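Local coordinates for cell wall surface anchor family protein (Jo),Cell wall surface anchor family protein (In) (Streptococcus pneumoniae, PDB 5MKC) that is an engineered fusion of Jo and In, two pieces of a pneumococcal pilus adhesin that associate autocatalytically through an isopeptide bond, at residues T29-I34 and F223-I228; Y53-V56 and T61-K64; T132-A135 and S139-E142; L210-K213 and N218-R221. All coordinates share one frame; numbering follows the deposited sequence.

Contact 1 of 4, residues T29-I34 and F223-I228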
loop_
_atom_site.group_PDB
_atom_site.type_symbol
_atom_site.label_atom_id
_atom_site.label_comp_id
_atom_site.label_asym_id
_atom_site.label_seq_id
_atom_site.Cartn_x
_atom_site.Cartn_y
_atom_site.Cartn_z
ATOM N N THR A 29 -9.054 7.088 15.808
ATOM C CA THR A 29 -8.184 6.582 16.874
ATOM C C THR A 29 -6.721 6.614 16.407
ATOM O O THR A 29 -6.451 6.501 15.228
ATOM C CB THR A 29 -8.542 5.132 17.301
ATOM O OG1 THR A 29 -8.427 4.252 16.190
ATOM C CG2 THR A 29 -9.950 5.041 17.809
ATOM N N PRO A 30 -5.769 6.775 17.340
ATOM C CA PRO A 30 -4.360 6.901 16.976
ATOM C C PRO A 30 -3.647 5.578 16.739
ATOM O O PRO A 30 -4.058 4.550 17.253
ATOM C CB PRO A 30 -3.754 7.609 18.179
ATOM C CG PRO A 30 -4.645 7.289 19.319
ATOM C CD PRO A 30 -5.975 6.857 18.792
ATOM N N TYR A 31 -2.616 5.604 15.906
ATOM C CA TYR A 31 -1.664 4.502 15.801
ATOM C C TYR A 31 -0.260 5.034 16.058
ATOM O O TYR A 31 0.035 6.167 15.737
ATOM C CB TYR A 31 -1.737 3.815 14.449
ATOM C CG TYR A 31 -1.586 4.709 13.230
ATOM C CD1 TYR A 31 -0.346 4.959 12.675
ATOM C CD2 TYR A 31 -2.705 5.250 12.590
ATOM C CE1 TYR A 31 -0.207 5.749 11.530
ATOM C CE2 TYR A 31 -2.567 6.056 11.464
ATOM C CZ TYR A 31 -1.313 6.299 10.933
ATOM O OH TYR A 31 -1.177 7.083 9.805
ATOM N N GLN A 32 0.580 4.233 16.695
ATOM C CA GLN A 32 1.926 4.656 17.020
ATOM C C GLN A 32 2.796 4.560 15.779
ATOM O O GLN A 32 2.524 3.744 14.891
ATOM C CB GLN A 32 2.503 3.768 18.126
ATOM C CG GLN A 32 1.622 3.676 19.373
ATOM C CD GLN A 32 1.221 5.055 19.939
ATOM O OE1 GLN A 32 0.007 5.421 19.972
ATOM N NE2 GLN A 32 2.229 5.841 20.338
ATOM N N ILE A 33 3.824 5.401 15.700
ATOM C CA ILE A 33 4.811 5.283 14.628
ATOM C C ILE A 33 6.202 5.285 15.209
ATOM O O ILE A 33 6.438 5.962 16.174
ATOM C CB ILE A 33 4.708 6.389 13.559
ATOM C CG1 ILE A 33 4.907 7.762 14.178
ATOM C CG2 ILE A 33 3.391 6.315 12.809
ATOM C CD1 ILE A 33 4.530 8.875 13.230
ATOM N N ILE A 34 7.105 4.509 14.613
ATOM C CA ILE A 34 8.460 4.331 15.132
ATOM C C ILE A 34 9.511 4.254 14.019
ATOM O O ILE A 34 9.177 4.120 12.853
ATOM C CB ILE A 34 8.567 3.065 15.991
ATOM C CG1 ILE A 34 8.403 1.822 15.109
ATOM C CG2 ILE A 34 7.540 3.113 17.126
ATOM C CD1 ILE A 34 8.805 0.542 15.803
ATOM N N PHE A 223 -5.731 2.386 5.673
ATOM C CA PHE A 223 -4.376 1.911 5.933
ATOM C C PHE A 223 -3.650 2.991 6.757
ATOM O O PHE A 223 -3.887 4.182 6.564
ATOM C CB PHE A 223 -3.601 1.777 4.622
ATOM C CG PHE A 223 -4.047 0.656 3.726
ATOM C CD1 PHE A 223 -3.294 -0.494 3.627
ATOM C CD2 PHE A 223 -5.135 0.798 2.885
ATOM C CE1 PHE A 223 -3.662 -1.524 2.779
ATOM C CE2 PHE A 223 -5.500 -0.214 1.995
ATOM C CZ PHE A 223 -4.770 -1.382 1.952
ATOM N N PRO A 224 -2.724 2.584 7.634
ATOM C CA PRO A 224 -1.841 3.543 8.315
ATOM C C PRO A 224 -0.745 4.054 7.368
ATOM O O PRO A 224 -0.424 3.372 6.382
ATOM C CB PRO A 224 -1.237 2.718 9.431
ATOM C CG PRO A 224 -1.157 1.326 8.846
ATOM C CD PRO A 224 -2.381 1.188 7.949
ATOM N N ILE A 225 -0.165 5.213 7.684
ATOM C CA ILE A 225 0.710 5.918 6.762
ATOM C C ILE A 225 2.119 6.156 7.330
ATOM O O ILE A 225 2.288 6.858 8.309
ATOM C CB ILE A 225 0.154 7.311 6.389
ATOM C CG1 ILE A 225 -1.344 7.312 6.083
ATOM C CG2 ILE A 225 0.883 7.847 5.179
ATOM C CD1 ILE A 225 -1.783 6.482 4.915
ATOM N N PRO A 226 3.150 5.657 6.654
ATOM C CA PRO A 226 4.539 5.977 6.998
ATOM C C PRO A 226 4.898 7.418 6.718
ATOM O O PRO A 226 4.162 8.080 6.019
ATOM C CB PRO A 226 5.344 5.079 6.055
ATOM C CG PRO A 226 4.396 3.994 5.640
ATOM C CD PRO A 226 3.067 4.678 5.556
ATOM N N LYS A 227 6.003 7.903 7.266
ATOM C CA LYS A 227 6.452 9.286 7.045
ATOM C C LYS A 227 7.959 9.315 6.845
ATOM O O LYS A 227 8.703 8.510 7.435
ATOM C CB LYS A 227 6.170 10.202 8.238
ATOM C CG LYS A 227 4.804 10.124 8.883
ATOM C CD LYS A 227 4.719 11.228 9.930
ATOM C CE LYS A 227 3.448 11.198 10.768
ATOM N NZ LYS A 227 2.338 11.818 10.010
ATOM N N ILE A 228 8.403 10.276 6.035
ATOM C CA ILE A 228 9.811 10.488 5.770
ATOM C C ILE A 228 10.179 11.961 5.776
ATOM O O ILE A 228 9.341 12.848 5.549
ATOM C CB ILE A 228 10.233 9.888 4.415
ATOM C CG1 ILE A 228 9.573 10.652 3.260
ATOM C CG2 ILE A 228 9.942 8.401 4.370
ATOM C CD1 ILE A 228 9.905 10.093 1.898
HETATM O O HOH W 1 1.254 9.023 9.426
#
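Tyr31 and Ile33 of strand 29-34 sit opposite Pro224 and Pro226 of the other segment. Both segments run the same way here. Their backbones stay well apart, with Tyr31 CA 7.5 Å from Pro224 CA, and no backbone-to-backbone hydrogen bond joins them. Side chains bridge the gap. Tyr31 CG stands between its backbone N and carbonyl carbon (chi1 54°), which sends the ring across to Pro224. Pro224 CB sits almost over the centre of one ring face, 3.8 Å from the centroid, in a CH-pi contact. The ring of Tyr24 also meets Tyr31, its plane turned by about 45°. The phenol oxygen reaches past the proline. Ile225 N donates to Tyr31 OH at 3.0 Å, with a somewhat bent angle of 151° at the hydrogen. One water ties the polar groups together. It bonds to Tyr31 OH, donates to Ile225 O at 2.6 Å and accepts from Lys227 NZ. The lysine nitrogen also forms a salt bridge with Asp203. The aliphatic part of Lys227 is used too: Lys227 CE touches Ile33 CD1 at 3.6 Å, the two chains crossing at about a right angle. The contact joins residues near the two ends of the modelled fusion chain. Strands 29-35 and 227-228 both pair with strand 44-57, not with each other. Tyr31 packs on the loop before strand 227-228, a strand-to-loop packing in an all-beta fold.

Contact 2 of 4, residues Y53-V56 and T61-K64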
loop_
_atom_site.group_PDB
_atom_site.type_symbol
_atom_site.label_atom_id
_atom_site.label_comp_id
_atom_site.label_asym_id
_atom_site.label_seq_id
_atom_site.Cartn_x
_atom_site.Cartn_y
_atom_site.Cartn_z
ATOM N N TYR A 53 2.275 -2.281 11.824
ATOM C CA TYR A 53 1.942 -1.796 10.489
ATOM C C TYR A 53 0.769 -2.583 9.889
ATOM O O TYR A 53 0.204 -2.176 8.881
ATOM C CB TYR A 53 3.183 -1.768 9.559
ATOM C CG TYR A 53 3.705 -3.116 9.139
ATOM C CD1 TYR A 53 3.247 -3.734 7.954
ATOM C CD2 TYR A 53 4.661 -3.794 9.899
ATOM C CE1 TYR A 53 3.714 -4.981 7.558
ATOM C CE2 TYR A 53 5.104 -5.057 9.521
ATOM C CZ TYR A 53 4.642 -5.633 8.345
ATOM O OH TYR A 53 5.110 -6.878 7.967
ATOM N N GLU A 54 0.371 -3.657 10.553
ATOM C CA GLU A 54 -0.849 -4.404 10.222
ATOM C C GLU A 54 -2.017 -3.912 11.076
ATOM O O GLU A 54 -1.870 -3.662 12.277
ATOM C CB GLU A 54 -0.663 -5.888 10.520
ATOM C CG GLU A 54 0.042 -6.660 9.419
ATOM C CD GLU A 54 0.121 -8.164 9.644
ATOM O OE1 GLU A 54 -0.526 -8.688 10.582
ATOM O OE2 GLU A 54 0.855 -8.812 8.866
ATOM N N ARG A 55 -3.190 -3.838 10.467
ATOM C CA ARG A 55 -4.420 -3.444 11.147
ATOM C C ARG A 55 -5.514 -4.478 10.917
ATOM O O ARG A 55 -5.812 -4.825 9.762
ATOM C CB ARG A 55 -4.905 -2.118 10.588
ATOM C CG ARG A 55 -6.066 -1.504 11.358
ATOM C CD ARG A 55 -6.697 -0.384 10.558
ATOM N NE ARG A 55 -7.651 0.365 11.364
ATOM C CZ ARG A 55 -8.517 1.247 10.895
ATOM N NH1 ARG A 55 -8.555 1.539 9.611
ATOM N NH2 ARG A 55 -9.356 1.837 11.732
ATOM N N VAL A 56 -6.101 -4.978 11.999
ATOM C CA VAL A 56 -7.203 -5.939 11.873
ATOM C C VAL A 56 -8.530 -5.205 11.706
ATOM O O VAL A 56 -8.954 -4.446 12.573
ATOM C CB VAL A 56 -7.285 -6.900 13.069
ATOM C CG1 VAL A 56 -8.452 -7.849 12.902
ATOM C CG2 VAL A 56 -5.987 -7.689 13.199
ATOM N N THR A 61 -7.394 -8.338 7.306
ATOM C CA THR A 61 -6.209 -7.585 7.745
ATOM C C THR A 61 -5.708 -6.739 6.612
ATOM O O THR A 61 -5.713 -7.186 5.457
ATOM C CB THR A 61 -5.093 -8.531 8.245
ATOM O OG1 THR A 61 -5.557 -9.246 9.404
ATOM C CG2 THR A 61 -3.864 -7.749 8.663
ATOM N N LEU A 62 -5.309 -5.509 6.923
ATOM C CA LEU A 62 -4.559 -4.736 5.971
ATOM C C LEU A 62 -3.261 -4.203 6.570
ATOM O O LEU A 62 -3.057 -4.258 7.784
ATOM C CB LEU A 62 -5.432 -3.657 5.333
ATOM C CG LEU A 62 -6.078 -2.631 6.246
ATOM C CD1 LEU A 62 -5.001 -1.680 6.738
ATOM C CD2 LEU A 62 -7.182 -1.865 5.546
ATOM N N SER A 63 -2.341 -3.778 5.713
ATOM C CA SER A 63 -1.038 -3.311 6.171
ATOM C C SER A 63 -0.415 -2.321 5.188
ATOM O O SER A 63 -0.631 -2.406 3.974
ATOM C CB SER A 63 -0.081 -4.486 6.411
ATOM O OG SER A 63 0.545 -4.951 5.214
ATOM N N LYS A 64 0.377 -1.409 5.732
ATOM C CA LYS A 64 1.205 -0.553 4.913
ATOM C C LYS A 64 2.483 -0.162 5.672
ATOM O O LYS A 64 2.419 0.188 6.849
ATOM C CB LYS A 64 0.421 0.681 4.512
ATOM C CG LYS A 64 1.188 1.614 3.604
ATOM C CD LYS A 64 0.330 2.792 3.153
ATOM C CE LYS A 64 1.016 3.629 2.113
ATOM N NZ LYS A 64 0.247 4.876 1.842
#
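Tyr53 lies beside Ser63 and Lys64. Its CG stands between the backbone N and the carbonyl carbon (chi1 70°), which brings the CD1 side of the ring to Ser63. Tyr53 CD1 is 3.7 Å from Ser63 CB. The serine hydroxyl turns to strand 76-89, where it is hydrogen-bonded to Thr82 OG1. Glu54, Thr61, Ser63 and Val56 share one face of the pair. Glu54 is extended beyond CG, and its CG meets Ser63 CB at 3.7 Å. Its carboxylate OE1 comes to 4.0 Å from the methyl Thr61 CG2. Arg55 and Leu62 take the other face. Arg55 CB touches Leu62 CD1 at 3.9 Å. Beyond that the arginine chain is fully stretched, with CG anti to N (chi1 -171°), and carries its guanidinium away to Asp26, Asp222 O and the ring of Tyr24. The backbone frame is antiparallel. Arg55 and Leu62 form a hydrogen-bonded pair, with Arg55 N to Leu62 O at 2.7 Å and Leu62 N to Arg55 O at 3.0 Å. Lys64 N donates to Tyr53 O more loosely at 3.2 Å, tilted out of the carbonyl plane. Lys64 points away from strand 54-56, along an extended chain, and its NZ is covalently linked to Asn205 CG. Thr208 OG1 is also hydrogen-bonded to that nitrogen. The contact is a beta hairpin of strands 44-57 and 60-69 in the N-terminal half, presenting the lysine of an isopeptide cross-link.

Contact 3 of 4, residues T132-A135 and S139-E142. With SO4 (sulfate ion), chain G.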
loop_
_atom_site.group_PDB
_atom_site.type_symbol
_atom_site.label_atom_id
_atom_site.label_comp_id
_atom_site.label_asym_id
_atom_site.label_seq_id
_atom_site.Cartn_x
_atom_site.Cartn_y
_atom_site.Cartn_z
ATOM N N THR A 132 5.239 -4.519 -8.039
ATOM C CA THR A 132 4.856 -5.924 -8.035
ATOM C C THR A 132 3.500 -6.083 -7.379
ATOM O O THR A 132 3.190 -5.412 -6.401
ATOM C CB THR A 132 5.909 -6.868 -7.337
ATOM O OG1 THR A 132 5.931 -6.658 -5.917
ATOM C CG2 THR A 132 7.306 -6.602 -7.897
ATOM N N LEU A 133 2.684 -6.961 -7.943
ATOM C CA LEU A 133 1.432 -7.386 -7.328
ATOM C C LEU A 133 1.412 -8.904 -7.374
ATOM O O LEU A 133 1.376 -9.516 -8.454
ATOM C CB LEU A 133 0.205 -6.813 -8.037
ATOM C CG LEU A 133 -1.128 -7.030 -7.282
ATOM C CD1 LEU A 133 -1.229 -6.109 -6.079
ATOM C CD2 LEU A 133 -2.341 -6.866 -8.189
ATOM N N THR A 134 1.466 -9.491 -6.175
ATOM C CA THR A 134 1.609 -10.906 -5.992
ATOM C C THR A 134 0.603 -11.371 -4.954
ATOM O O THR A 134 0.072 -10.571 -4.183
ATOM C CB THR A 134 3.029 -11.229 -5.480
ATOM O OG1 THR A 134 3.284 -10.514 -4.261
ATOM C CG2 THR A 134 4.099 -10.806 -6.525
ATOM N N ALA A 135 0.314 -12.667 -4.947
ATOM C CA ALA A 135 -0.633 -13.213 -3.979
ATOM C C ALA A 135 -0.141 -14.554 -3.428
ATOM O O ALA A 135 0.685 -15.231 -4.068
ATOM C CB ALA A 135 -2.004 -13.363 -4.615
ATOM N N SER A 139 0.013 -16.660 -7.378
ATOM C CA SER A 139 -0.322 -15.867 -8.564
ATOM C C SER A 139 0.371 -14.507 -8.528
ATOM O O SER A 139 0.842 -14.066 -7.474
ATOM C CB SER A 139 -1.838 -15.708 -8.735
ATOM O OG SER A 139 -2.428 -14.934 -7.715
ATOM N N ARG A 140 0.507 -13.898 -9.703
ATOM C CA ARG A 140 0.972 -12.537 -9.790
ATOM C C ARG A 140 0.589 -11.873 -11.106
ATOM O O ARG A 140 0.148 -12.534 -12.049
ATOM C CB ARG A 140 2.486 -12.501 -9.608
ATOM C CG ARG A 140 3.311 -12.964 -10.786
ATOM C CD ARG A 140 4.781 -12.831 -10.431
ATOM N NE ARG A 140 5.575 -13.350 -11.527
ATOM C CZ ARG A 140 6.105 -12.609 -12.491
ATOM N NH1 ARG A 140 6.008 -11.288 -12.472
ATOM N NH2 ARG A 140 6.763 -13.203 -13.466
ATOM N N LEU A 141 0.728 -10.551 -11.171
ATOM C CA LEU A 141 0.641 -9.877 -12.455
ATOM C C LEU A 141 2.004 -9.875 -13.111
ATOM O O LEU A 141 3.000 -9.514 -12.477
ATOM C CB LEU A 141 0.142 -8.441 -12.300
ATOM C CG LEU A 141 -1.281 -8.299 -11.767
ATOM C CD1 LEU A 141 -1.645 -6.815 -11.829
ATOM C CD2 LEU A 141 -2.275 -9.197 -12.496
ATOM N N GLU A 142 2.034 -10.286 -14.375
ATOM C CA GLU A 142 3.243 -10.266 -15.175
ATOM C C GLU A 142 2.929 -9.454 -16.416
ATOM O O GLU A 142 2.072 -9.836 -17.222
ATOM C CB GLU A 142 3.685 -11.682 -15.551
ATOM C CG GLU A 142 4.981 -11.704 -16.386
ATOM C CD GLU A 142 5.320 -13.063 -16.986
ATOM O OE1 GLU A 142 4.551 -14.032 -16.816
ATOM O OE2 GLU A 142 6.380 -13.189 -17.644
HETATM S S SO4 G . 6.945 -7.569 -15.035
HETATM O O1 SO4 G . 7.660 -6.429 -14.401
HETATM O O2 SO4 G . 7.221 -7.544 -16.499
HETATM O O3 SO4 G . 5.503 -7.457 -14.742
HETATM O O4 SO4 G . 7.376 -8.862 -14.467
HETATM O O HOH W 2 3.815 -7.827 -10.457
#
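Leu133 and Leu141 are joined by backbone and side chain alike. In the backbone, Leu141 N donates to Leu133 O at 3.0 Å, close to the line of the carbonyl bond. Ala135 N donates to Ser139 O at 2.9 Å, with the donor tilted 33° from the carbonyl plane. Thr134 and Arg140 face each other as a single bridge, their CA atoms 4.2 Å apart. A water extends the pairing, accepting from Leu133 N and donating to Leu141 O. Apolar contact follows: the two leucines lie side by side and point the same way, with Leu133 CD2 3.7 Å from Leu141 CD1. Both also pack on Val162. The two pieces run antiparallel, joined by three residues in a hairpin-like turn. It lies in the Ig-like family region; strand 131-135 also pairs with strand 183-192 and strand 140-142 with strand 145-147. Ala135 CB meets Ser139 OG at 3.5 Å, and that hydroxyl is hydrogen-bonded to Asp137. Thr134 CG2 touches Arg140 CB at 3.9 Å. Glu142 CB packs over one face of the Arg140 guanidinium, toward its rim. The extended Arg140 chain ends in a charged contact. Arg140 NH1 bonds weakly to sulfate O4, 3.4 Å away in the guanidinium plane. The ion, probably from the crystallisation liquor, also accepts a hydrogen bond from Asn143 N. A nickel ion lies about 3 Å from the Arg140 side chain.

Contact 4 of 4, residues L210-K213 and N218-R221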
loop_
_atom_site.group_PDB
_atom_site.type_symbol
_atom_site.label_atom_id
_atom_site.label_comp_id
_atom_site.label_asym_id
_atom_site.label_seq_id
_atom_site.Cartn_x
_atom_site.Cartn_y
_atom_site.Cartn_z
ATOM N N LEU A 210 -9.083 0.897 1.716
ATOM C CA LEU A 210 -9.679 -0.288 1.101
ATOM C C LEU A 210 -11.210 -0.146 1.136
ATOM O O LEU A 210 -11.776 0.121 2.199
ATOM C CB LEU A 210 -9.287 -1.544 1.882
ATOM C CG LEU A 210 -10.036 -2.814 1.446
ATOM C CD1 LEU A 210 -9.649 -3.250 0.046
ATOM C CD2 LEU A 210 -9.798 -3.972 2.413
ATOM N N HIS A 211 -11.864 -0.256 -0.019
ATOM C CA HIS A 211 -13.317 -0.517 -0.091
ATOM C C HIS A 211 -13.529 -1.997 -0.288
ATOM O O HIS A 211 -13.327 -2.487 -1.383
ATOM C CB HIS A 211 -13.957 0.240 -1.269
ATOM C CG HIS A 211 -14.092 1.711 -1.037
ATOM N ND1 HIS A 211 -13.040 2.597 -1.177
ATOM C CD2 HIS A 211 -15.158 2.456 -0.658
ATOM C CE1 HIS A 211 -13.451 3.824 -0.904
ATOM N NE2 HIS A 211 -14.731 3.765 -0.579
ATOM N N PRO A 212 -13.859 -2.723 0.773
ATOM C CA PRO A 212 -13.790 -4.186 0.656
ATOM C C PRO A 212 -14.843 -4.774 -0.290
ATOM O O PRO A 212 -14.587 -5.800 -0.860
ATOM C CB PRO A 212 -13.976 -4.703 2.096
ATOM C CG PRO A 212 -14.204 -3.498 2.960
ATOM C CD PRO A 212 -14.185 -2.252 2.126
ATOM N N LYS A 213 -16.003 -4.150 -0.405
ATOM C CA LYS A 213 -17.149 -4.779 -1.091
ATOM C C LYS A 213 -17.794 -3.816 -2.080
ATOM O O LYS A 213 -18.190 -2.733 -1.699
ATOM C CB LYS A 213 -18.221 -5.202 -0.072
ATOM C CG LYS A 213 -17.866 -6.397 0.810
ATOM C CD LYS A 213 -19.067 -6.754 1.723
ATOM C CE LYS A 213 -18.851 -7.975 2.627
ATOM N NZ LYS A 213 -17.745 -7.764 3.618
ATOM N N ASN A 218 -20.310 2.604 0.637
ATOM C CA ASN A 218 -19.839 3.542 1.661
ATOM C C ASN A 218 -18.915 2.961 2.735
ATOM O O ASN A 218 -18.475 3.695 3.595
ATOM C CB ASN A 218 -21.038 4.152 2.389
ATOM C CG ASN A 218 -21.953 4.905 1.472
ATOM O OD1 ASN A 218 -23.155 4.655 1.460
ATOM N ND2 ASN A 218 -21.405 5.843 0.717
ATOM N N THR A 219 -18.648 1.658 2.716
ATOM C CA THR A 219 -17.724 1.057 3.672
ATOM C C THR A 219 -16.290 1.222 3.223
ATOM O O THR A 219 -15.880 0.690 2.189
ATOM C CB THR A 219 -17.991 -0.448 3.854
ATOM O OG1 THR A 219 -19.313 -0.623 4.306
ATOM C CG2 THR A 219 -17.068 -1.085 4.864
ATOM N N VAL A 220 -15.538 1.945 4.049
ATOM C CA VAL A 220 -14.161 2.267 3.781
ATOM C C VAL A 220 -13.288 1.967 5.019
ATOM O O VAL A 220 -13.689 2.213 6.169
ATOM C CB VAL A 220 -14.046 3.752 3.376
ATOM C CG1 VAL A 220 -14.528 4.662 4.474
ATOM C CG2 VAL A 220 -12.628 4.102 3.073
ATOM N N ARG A 221 -12.086 1.439 4.769
ATOM C CA ARG A 221 -11.117 1.148 5.831
ATOM C C ARG A 221 -9.773 1.768 5.513
ATOM O O ARG A 221 -9.204 1.536 4.437
ATOM C CB ARG A 221 -10.893 -0.344 5.958
ATOM C CG ARG A 221 -12.145 -1.185 6.000
ATOM C CD ARG A 221 -12.876 -0.989 7.312
ATOM N NE ARG A 221 -14.050 -1.850 7.375
ATOM C CZ ARG A 221 -15.106 -1.605 8.137
ATOM N NH1 ARG A 221 -15.172 -0.510 8.905
ATOM N NH2 ARG A 221 -16.135 -2.426 8.089
HETATM O O HOH W 3 -16.640 -1.438 0.454
#
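Leu210 and Arg221 close the loop between strands 209-211 and 221-222, a beta hairpin in the Ig-like family region of the chain. They form an antiparallel hydrogen-bonded pair. Leu210 N donates to Arg221 O at 2.8 Å, and Arg221 N returns a bond to Leu210 O at 2.9 Å. Both donors lie in the plane of the carbonyl they meet. Beyond this pair the strands part, and a water fills in. It accepts from Lys213 N at 2.9 Å and lies 2.8 Å from Thr219 O, to which it can donate. His211 CG lies beside the backbone N, anti to the carbonyl carbon (chi1 -74°). Its ring is thus laid against Val220, whose CB sits over one face toward the rim, 4.0 Å from His211 NE2. The carbonyl oxygen of Thr219 is approached at 3.4 Å by His211 CD2 and at the same distance by Pro212 CD. Pro212 and Thr219 cross at about a right angle. Thr219 CG2 lies over one face of the Arg221 guanidinium, toward its rim, while Thr219 OG1 turns to Glu216. Arg221 is bent at its second torsion (chi2 -71°) and forms a salt bridge through NE to Glu59. Strand 221-222 is an outermost strand of a five-stranded antiparallel sheet. Strand 209-211 is its inner neighbour and pairs with strand 103-111, whose Ile103 packs on Leu210 and Pro212.

How the contacts relate
Contact 1 is the most buried. No backbone-to-backbone bond joins its segments; side chains, one backbone N-H and a water do. The other three are hairpin-like antiparallel pairings, partly buried, in which backbone hydrogen bonds lead. Contact 2 uses strand 44-57, with which both strands of contact 1 pair, and Phe223 packs on Leu62 and Ser63. Phe223 also reaches Leu210 of contact 4, and Leu62 packs against Leu210 and Arg221. Contacts 1, 2 and 4 thus cluster. Contact 3 stands apart, its centre about 26 Å from that of contact 1. Its arginine bonds weakly to a sulfate ion, probably from the crystallisation liquor, whereas Arg55, Arg221 and Lys227 meet protein carboxylates. The covalent link starts from contact 2.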